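Local structure of CCMAN5 (Cellulosimicrobium cellulans, 2XSG) at residues Thr213-Gly218 / Leu223-Ala228; Glu386-Gly391 / Gly395-Ser400; Asp578-Leu583 / Gly636-Pro641. The protein hydrolyses alpha-mannosidic bonds as a family 92 glycosidase, and can be used to help produce mannose-6-phosphate-bearing glycoproteins made in yeast. One frame throughout, in Å; residues are numbered along the deposited sequence.

Contact 1: Thr213-Gly218 / Leu223-Ala228; sequences TVQTWG and LVDATA
Thr216 and Val224 form an antiparallel hydrogen-bonded pair between the two strands of a hairpin, at the margin of a five-stranded sheet in the N-terminal domain. Thr216 N reaches Val224 O at 3.0 Å, and Val224 N reaches Thr216 O at 2.9 Å. The second bond is nearly straight (172° at the hydrogen). Past Val224 the strand gives way to a loop, and side chains take over. Thr216 OG1 donates to Ala226 O over 2.7 Å, from a position tilted out of the carbonyl plane. The same hydroxyl is also hydrogen-bonded to Gln229, so two partners hold it. This is a beta hairpin: strand 212-217 turns into the short, weakly bonded strand 223-224, which is the last strand on this side of the sheet. On its other side strand 212-217 pairs with strand 235-240. With chi1 at -176° and chi2 at 65°, Leu223 sets CD1 3.7 Å from Gln215 CB. Leu223 CD1 also lies at the edge of the indole, 4.3 Å from Trp217 CE3. The indole nitrogen of Trp217 bonds to Asp233. At the solvent side, Gln215 NE2 donates to Asp225 OD1 at 3.0 Å. The carboxylate oxygen is met from above its plane, whereas the bond lies close to the amide plane. A water stands 2.7 Å from Val214 O. Asp225 O is also within its hydrogen-bonding distance.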
loop_
_atom_site.group_PDB
_atom_site.type_symbol
_atom_site.label_atom_id
_atom_site.label_comp_id
_atom_site.label_asym_id
_atom_site.label_seq_id
_atom_site.Cartn_x
_atom_site.Cartn_y
_atom_site.Cartn_z
ATOM N N THR A 213 -35.893 17.114 2.267
ATOM C CA THR A 213 -36.861 16.040 2.125
ATOM C C THR A 213 -36.148 14.914 1.380
ATOM O O THR A 213 -35.062 15.109 0.841
ATOM C CB THR A 213 -38.151 16.458 1.369
ATOM O OG1 THR A 213 -37.808 16.985 0.081
ATOM C CG2 THR A 213 -38.974 17.492 2.185
ATOM N N VAL A 214 -36.755 13.742 1.335
ATOM C CA VAL A 214 -36.018 12.573 0.864
ATOM C C VAL A 214 -36.914 11.501 0.233
ATOM O O VAL A 214 -38.060 11.285 0.652
ATOM C CB VAL A 214 -35.117 12.012 2.017
ATOM C CG1 VAL A 214 -35.947 11.726 3.245
ATOM C CG2 VAL A 214 -34.271 10.796 1.575
ATOM N N GLN A 215 -36.392 10.883 -0.820
ATOM C CA GLN A 215 -36.999 9.736 -1.455
ATOM C C GLN A 215 -35.944 8.652 -1.586
ATOM O O GLN A 215 -34.741 8.949 -1.659
ATOM C CB GLN A 215 -37.521 10.113 -2.828
ATOM C CG GLN A 215 -38.735 11.026 -2.763
ATOM C CD GLN A 215 -39.379 11.222 -4.113
ATOM O OE1 GLN A 215 -38.733 11.647 -5.076
ATOM N NE2 GLN A 215 -40.671 10.912 -4.194
ATOM N N THR A 216 -36.383 7.399 -1.609
ATOM C CA THR A 216 -35.445 6.286 -1.700
ATOM C C THR A 216 -35.771 5.438 -2.899
ATOM O O THR A 216 -36.846 5.576 -3.474
ATOM C CB THR A 216 -35.490 5.406 -0.453
ATOM O OG1 THR A 216 -36.799 4.830 -0.330
ATOM C CG2 THR A 216 -35.148 6.230 0.798
ATOM N N TRP A 217 -34.838 4.576 -3.273
ATOM C CA TRP A 217 -35.087 3.545 -4.283
ATOM C C TRP A 217 -34.529 2.182 -3.869
ATOM O O TRP A 217 -33.564 2.102 -3.115
ATOM C CB TRP A 217 -34.534 3.953 -5.649
ATOM C CG TRP A 217 -33.051 3.799 -5.793
ATOM C CD1 TRP A 217 -32.366 2.638 -5.994
ATOM C CD2 TRP A 217 -32.068 4.841 -5.766
ATOM N NE1 TRP A 217 -31.018 2.888 -6.087
ATOM C CE2 TRP A 217 -30.806 4.231 -5.954
ATOM C CE3 TRP A 217 -32.132 6.235 -5.616
ATOM C CZ2 TRP A 217 -29.615 4.960 -6.000
ATOM C CZ3 TRP A 217 -30.938 6.968 -5.647
ATOM C CH2 TRP A 217 -29.699 6.325 -5.844
ATOM N N GLY A 218 -35.152 1.126 -4.376
ATOM C CA GLY A 218 -34.654 -0.228 -4.236
ATOM C C GLY A 218 -34.472 -0.847 -5.612
ATOM O O GLY A 218 -34.400 -0.127 -6.647
ATOM N N LEU A 223 -38.574 5.221 -7.493
ATOM C CA LEU A 223 -38.228 6.269 -6.544
ATOM C C LEU A 223 -39.464 6.629 -5.759
ATOM O O LEU A 223 -40.424 7.155 -6.321
ATOM C CB LEU A 223 -37.686 7.489 -7.267
ATOM C CG LEU A 223 -37.186 8.625 -6.374
ATOM C CD1 LEU A 223 -35.975 8.186 -5.553
ATOM C CD2 LEU A 223 -36.834 9.785 -7.277
ATOM N N VAL A 224 -39.439 6.336 -4.460
ATOM C CA VAL A 224 -40.648 6.367 -3.639
ATOM C C VAL A 224 -40.466 7.170 -2.356
ATOM O O VAL A 224 -39.347 7.559 -2.000
ATOM C CB VAL A 224 -41.071 4.942 -3.227
ATOM C CG1 VAL A 224 -41.632 4.158 -4.437
ATOM C CG2 VAL A 224 -39.889 4.203 -2.588
ATOM N N ASP A 225 -41.568 7.396 -1.649
ATOM C CA ASP A 225 -41.505 8.129 -0.394
ATOM C C ASP A 225 -41.166 7.236 0.796
ATOM O O ASP A 225 -40.974 7.741 1.903
ATOM C CB ASP A 225 -42.810 8.888 -0.124
ATOM C CG ASP A 225 -43.035 10.048 -1.091
ATOM O OD1 ASP A 225 -42.055 10.668 -1.574
ATOM O OD2 ASP A 225 -44.218 10.340 -1.364
ATOM N N ALA A 226 -41.086 5.918 0.592
ATOM C CA ALA A 226 -40.760 5.007 1.708
ATOM C C ALA A 226 -39.417 5.328 2.348
ATOM O O ALA A 226 -38.464 5.704 1.665
ATOM C CB ALA A 226 -40.807 3.528 1.267
ATOM N N THR A 227 -39.338 5.151 3.660
ATOM C CA THR A 227 -38.178 5.601 4.425
ATOM C C THR A 227 -37.134 4.499 4.642
ATOM O O THR A 227 -36.126 4.734 5.313
ATOM C CB THR A 227 -38.614 6.141 5.797
ATOM O OG1 THR A 227 -39.476 5.175 6.421
ATOM C CG2 THR A 227 -39.351 7.483 5.656
ATOM N N ALA A 228 -37.393 3.299 4.107
ATOM C CA ALA A 228 -36.500 2.133 4.301
ATOM C C ALA A 228 -36.337 1.328 3.011
ATOM O O ALA A 228 -37.307 1.112 2.276
ATOM C CB ALA A 228 -37.025 1.222 5.424
HETATM O O HOH W 1 -38.139 9.132 2.198
#

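Contact 2: Glu386-Gly391 / Gly395-Ser400; sequences EATGTG and GGFVHS
Thr388 and Thr390 meet the ring of Phe397 across a small surface contact, with 99 Å² buried in all. The touch is van der Waals contact of two hydroxyls and one methyl with one corner of the ring. The hydroxyls approach it obliquely. Thr388 OG1 lies 3.7 Å from Phe397 CZ, and Thr388 CG2 lies 3.8 Å from Phe397 CE1. Thr388 faces Phe397 head-on, so hydroxyl and methyl both rest against the far end of the ring. Thr390 lies alongside the phenylalanine and points the other way. Thr390 OG1 lies 3.8 Å from Phe397 CZ. No hydrogen bond crosses between the segments.

The polar bonds run within the segments or to residues next to them. Thr390 OG1 donates to Thr388 OG1 at 3.2 Å. Thr390 N adds a weak bond to the same oxygen. Thr388 OG1 is also hydrogen-bonded to Ala385 O, in the helix just before it. Its chi1 of 64° puts the hydroxyl between the backbone N and the carbonyl carbon, where it can meet all of these partners. Thr390 OG1 has a further bond with the backbone N of Gly392. A valine in place of Thr388 would probably leave Thr390 N and OG1 without their shared acceptor and Ala385 O without this hydroxyl. On the other segment, His399 ND1 donates to Phe397 O at 3.3 Å from well above the carbonyl plane.

The backbone part is a helix ending. Gly389 N bonds to Glu386 O at 3.0 Å, and Gly389 then takes a positive phi of 70°. Such a glycine is a common way to end a helix, here helix 368-387 of the catalytic domain.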
loop_
_atom_site.group_PDB
_atom_site.type_symbol
_atom_site.label_atom_id
_atom_site.label_comp_id
_atom_site.label_asym_id
_atom_site.label_seq_id
_atom_site.Cartn_x
_atom_site.Cartn_y
_atom_site.Cartn_z
ATOM N N GLU A 386 -8.852 -18.686 14.089
ATOM C CA GLU A 386 -8.705 -19.885 14.907
ATOM C C GLU A 386 -9.885 -20.082 15.880
ATOM O O GLU A 386 -10.405 -21.197 16.020
ATOM C CB GLU A 386 -7.354 -19.855 15.637
ATOM C CG GLU A 386 -7.167 -20.917 16.692
ATOM C CD GLU A 386 -6.968 -22.310 16.118
ATOM O OE1 GLU A 386 -6.947 -22.496 14.883
ATOM O OE2 GLU A 386 -6.791 -23.222 16.924
ATOM N N ALA A 387 -10.298 -18.990 16.525
ATOM C CA ALA A 387 -11.415 -18.965 17.479
ATOM C C ALA A 387 -12.754 -19.461 16.922
ATOM O O ALA A 387 -13.560 -20.011 17.674
ATOM C CB ALA A 387 -11.585 -17.547 18.069
ATOM N N THR A 388 -12.991 -19.254 15.620
ATOM C CA THR A 388 -14.227 -19.724 14.978
ATOM C C THR A 388 -14.343 -21.253 15.071
ATOM O O THR A 388 -15.449 -21.808 15.030
ATOM C CB THR A 388 -14.345 -19.304 13.498
ATOM O OG1 THR A 388 -13.296 -19.917 12.728
ATOM C CG2 THR A 388 -14.290 -17.786 13.346
ATOM N N GLY A 389 -13.197 -21.916 15.224
ATOM C CA GLY A 389 -13.134 -23.370 15.244
ATOM C C GLY A 389 -13.402 -24.017 13.884
ATOM O O GLY A 389 -13.476 -25.232 13.791
ATOM N N THR A 390 -13.547 -23.221 12.830
ATOM C CA THR A 390 -13.945 -23.786 11.531
ATOM C C THR A 390 -12.786 -24.340 10.702
ATOM O O THR A 390 -13.006 -25.108 9.755
ATOM C CB THR A 390 -14.705 -22.781 10.659
ATOM O OG1 THR A 390 -13.794 -21.777 10.192
ATOM C CG2 THR A 390 -15.877 -22.141 11.438
ATOM N N GLY A 391 -11.562 -23.935 11.042
ATOM C CA GLY A 391 -10.372 -24.304 10.265
ATOM C C GLY A 391 -10.287 -23.658 8.882
ATOM O O GLY A 391 -9.298 -23.831 8.174
ATOM N N GLY A 395 -10.215 -16.117 3.616
ATOM C CA GLY A 395 -11.096 -15.873 2.467
ATOM C C GLY A 395 -12.549 -16.292 2.632
ATOM O O GLY A 395 -13.421 -15.817 1.905
ATOM N N GLY A 396 -12.827 -17.156 3.606
ATOM C CA GLY A 396 -14.196 -17.640 3.818
ATOM C C GLY A 396 -15.061 -16.799 4.746
ATOM O O GLY A 396 -16.246 -17.087 4.918
ATOM N N PHE A 397 -14.486 -15.762 5.339
ATOM C CA PHE A 397 -15.222 -14.909 6.256
ATOM C C PHE A 397 -15.556 -13.576 5.605
ATOM O O PHE A 397 -14.919 -13.160 4.634
ATOM C CB PHE A 397 -14.404 -14.625 7.526
ATOM C CG PHE A 397 -13.898 -15.856 8.219
ATOM C CD1 PHE A 397 -14.777 -16.705 8.887
ATOM C CD2 PHE A 397 -12.536 -16.164 8.202
ATOM C CE1 PHE A 397 -14.314 -17.863 9.527
ATOM C CE2 PHE A 397 -12.055 -17.318 8.838
ATOM C CZ PHE A 397 -12.948 -18.167 9.511
ATOM N N VAL A 398 -16.549 -12.901 6.170
ATOM C CA VAL A 398 -16.852 -11.522 5.812
ATOM C C VAL A 398 -15.929 -10.610 6.636
ATOM O O VAL A 398 -15.910 -10.692 7.860
ATOM C CB VAL A 398 -18.339 -11.185 6.073
ATOM C CG1 VAL A 398 -18.594 -9.705 5.816
ATOM C CG2 VAL A 398 -19.245 -12.047 5.170
ATOM N N HIS A 399 -15.145 -9.767 5.966
ATOM C CA HIS A 399 -14.186 -8.905 6.672
ATOM C C HIS A 399 -14.718 -7.523 7.143
ATOM O O HIS A 399 -15.778 -7.080 6.703
ATOM C CB HIS A 399 -12.905 -8.803 5.857
ATOM C CG HIS A 399 -12.050 -10.021 5.986
ATOM N ND1 HIS A 399 -12.390 -11.233 5.418
ATOM C CD2 HIS A 399 -10.908 -10.234 6.675
ATOM C CE1 HIS A 399 -11.475 -12.131 5.736
ATOM N NE2 HIS A 399 -10.573 -11.554 6.505
ATOM N N SER A 400 -14.003 -6.878 8.073
ATOM C CA SER A 400 -14.510 -5.661 8.741
ATOM C C SER A 400 -14.330 -4.392 7.913
ATOM O O SER A 400 -14.972 -3.377 8.188
ATOM C CB SER A 400 -13.893 -5.493 10.150
ATOM O OG SER A 400 -12.544 -5.057 10.105
#

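Contact 3: Asp578-Leu583 / Gly636-Pro641; sequences DGKAML and GGEFTP
Lys580 and Glu638 form a salt bridge that joins a 3-10 turn to the start of strand 638-646, in a three-stranded antiparallel sheet. It is the one contact between the segments, and only 63 Å² is buried. Lys580 NZ donates to Glu638 OE1 at 2.7 Å.

The firm side is that of Glu638. This residue is buried, and both of its carboxylate oxygens have hydrogen-bond partners beyond Lys580. Glu638 OE2 makes a salt bridge with Arg622 of the adjoining strand 618-623. Two positive groups thus meet one carboxylate, which would probably favour its charged form. The glutamate chain is extended beyond CG and brings OE1 to the amine.

The loose side is that of Lys580, an exposed residue. Its chain bends at chi2 (84°) and then runs straight, so the amine reaches across to the strand while the backbone stays at a distance. The two side chains cross at about a right angle and share little surface. Lys580 CE stays 4.0 Å from Glu638 OE1.

The backbone of Lys580 is held by an Asx turn, in which Asp578 OD1 accepts from Lys580 N at 2.8 Å. Ala581 N bonds to Asp578 O at 3.0 Å and closes the 3-10 turn. Lys580 O takes a weak bond from Arg622, so the arginine touches both partners of the salt bridge.

At the bridge itself, Glu638 OE1 uses its syn lone pair, and Lys580 NZ remains 3.8 Å from the second oxygen of Glu638, OE2.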
loop_
_atom_site.group_PDB
_atom_site.type_symbol
_atom_site.label_atom_id
_atom_site.label_comp_id
_atom_site.label_asym_id
_atom_site.label_seq_id
_atom_site.Cartn_x
_atom_site.Cartn_y
_atom_site.Cartn_z
ATOM N N ASP A 578 22.123 -1.310 -23.127
ATOM C CA ASP A 578 21.169 -2.281 -23.676
ATOM C C ASP A 578 20.022 -2.517 -22.692
ATOM O O ASP A 578 20.178 -3.247 -21.701
ATOM C CB ASP A 578 21.868 -3.616 -24.018
ATOM C CG ASP A 578 20.936 -4.639 -24.706
ATOM O OD1 ASP A 578 19.689 -4.463 -24.741
ATOM O OD2 ASP A 578 21.460 -5.651 -25.219
ATOM N N GLY A 579 18.876 -1.893 -22.974
ATOM C CA GLY A 579 17.654 -2.125 -22.220
ATOM C C GLY A 579 17.265 -3.581 -21.991
ATOM O O GLY A 579 16.658 -3.911 -20.973
ATOM N N LYS A 580 17.596 -4.449 -22.943
ATOM C CA LYS A 580 17.216 -5.865 -22.870
ATOM C C LYS A 580 18.068 -6.664 -21.860
ATOM O O LYS A 580 17.664 -7.749 -21.425
ATOM C CB LYS A 580 17.273 -6.487 -24.276
ATOM C CG LYS A 580 16.670 -7.886 -24.426
ATOM C CD LYS A 580 15.135 -7.894 -24.652
ATOM C CE LYS A 580 14.623 -9.343 -24.821
ATOM N NZ LYS A 580 13.151 -9.556 -24.518
ATOM N N ALA A 581 19.224 -6.126 -21.470
ATOM C CA ALA A 581 20.088 -6.800 -20.490
ATOM C C ALA A 581 19.688 -6.528 -19.029
ATOM O O ALA A 581 20.354 -6.989 -18.100
ATOM C CB ALA A 581 21.566 -6.427 -20.727
ATOM N N MET A 582 18.608 -5.773 -18.839
ATOM C CA MET A 582 18.094 -5.469 -17.514
ATOM C C MET A 582 17.161 -6.591 -17.041
ATOM O O MET A 582 16.016 -6.686 -17.497
ATOM C CB MET A 582 17.357 -4.116 -17.534
ATOM C CG MET A 582 16.716 -3.698 -16.193
ATOM S SD MET A 582 17.847 -3.624 -14.789
ATOM C CE MET A 582 19.115 -2.459 -15.317
ATOM N N LEU A 583 17.642 -7.428 -16.124
ATOM C CA LEU A 583 16.874 -8.620 -15.692
ATOM C C LEU A 583 16.046 -8.329 -14.447
ATOM O O LEU A 583 15.077 -9.044 -14.145
ATOM C CB LEU A 583 17.810 -9.813 -15.441
ATOM C CG LEU A 583 18.715 -10.187 -16.619
ATOM C CD1 LEU A 583 19.453 -11.474 -16.330
ATOM C CD2 LEU A 583 17.918 -10.286 -17.932
ATOM N N GLY A 636 4.234 -9.803 -23.445
ATOM C CA GLY A 636 4.997 -10.880 -22.816
ATOM C C GLY A 636 5.626 -10.435 -21.511
ATOM O O GLY A 636 6.679 -10.943 -21.141
ATOM N N GLY A 637 4.976 -9.486 -20.821
ATOM C CA GLY A 637 5.479 -8.931 -19.552
ATOM C C GLY A 637 6.581 -7.887 -19.695
ATOM O O GLY A 637 7.200 -7.468 -18.699
ATOM N N GLU A 638 6.822 -7.435 -20.921
ATOM C CA GLU A 638 7.928 -6.506 -21.158
ATOM C C GLU A 638 7.511 -5.224 -21.885
ATOM O O GLU A 638 6.519 -5.218 -22.629
ATOM C CB GLU A 638 9.046 -7.215 -21.927
ATOM C CG GLU A 638 9.517 -8.482 -21.233
ATOM C CD GLU A 638 10.712 -9.146 -21.887
ATOM O OE1 GLU A 638 11.365 -8.517 -22.733
ATOM O OE2 GLU A 638 10.995 -10.312 -21.539
ATOM N N PHE A 639 8.263 -4.152 -21.630
ATOM C CA PHE A 639 8.291 -2.959 -22.488
ATOM C C PHE A 639 8.913 -3.384 -23.822
ATOM O O PHE A 639 10.044 -3.869 -23.844
ATOM C CB PHE A 639 9.197 -1.857 -21.907
ATOM C CG PHE A 639 8.654 -1.149 -20.675
ATOM C CD1 PHE A 639 7.847 -0.029 -20.800
ATOM C CD2 PHE A 639 9.017 -1.571 -19.395
ATOM C CE1 PHE A 639 7.366 0.646 -19.658
ATOM C CE2 PHE A 639 8.555 -0.907 -18.241
ATOM C CZ PHE A 639 7.722 0.197 -18.373
ATOM N N THR A 640 8.200 -3.188 -24.929
ATOM C CA THR A 640 8.720 -3.565 -26.256
ATOM C C THR A 640 8.700 -2.331 -27.162
ATOM O O THR A 640 7.650 -2.000 -27.729
ATOM C CB THR A 640 7.879 -4.660 -26.919
ATOM O OG1 THR A 640 6.530 -4.196 -27.026
ATOM C CG2 THR A 640 7.907 -5.975 -26.098
ATOM N N PRO A 641 9.852 -1.647 -27.309
ATOM C CA PRO A 641 11.158 -2.001 -26.761
ATOM C C PRO A 641 11.345 -1.589 -25.296
ATOM O O PRO A 641 10.525 -0.831 -24.767
ATOM C CB PRO A 641 12.115 -1.186 -27.635
ATOM C CG PRO A 641 11.313 0.066 -27.986
ATOM C CD PRO A 641 9.910 -0.422 -28.148
#

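The three contacts follow one another along the chain and do not touch. Contact 1 and contact 2 have centres about 36 Å apart, with nearest atoms about 21 Å apart. Contact 3 is about 56 Å from contact 1 and about 43 Å from contact 2, centre to centre. Contact 1 belongs to the N-terminal domain and contact 2 to the catalytic domain. His399 of contact 2 bonds by its backbone to Ala199 and Thr201, so its loop meets the N-terminal domain. Asn588, Glu589 and Asp662 bind the calcium ion, which probably marks the catalytic region, as in other family 92 enzymes. Leu583 of contact 3 precedes Asn588 by five residues, along the chain only.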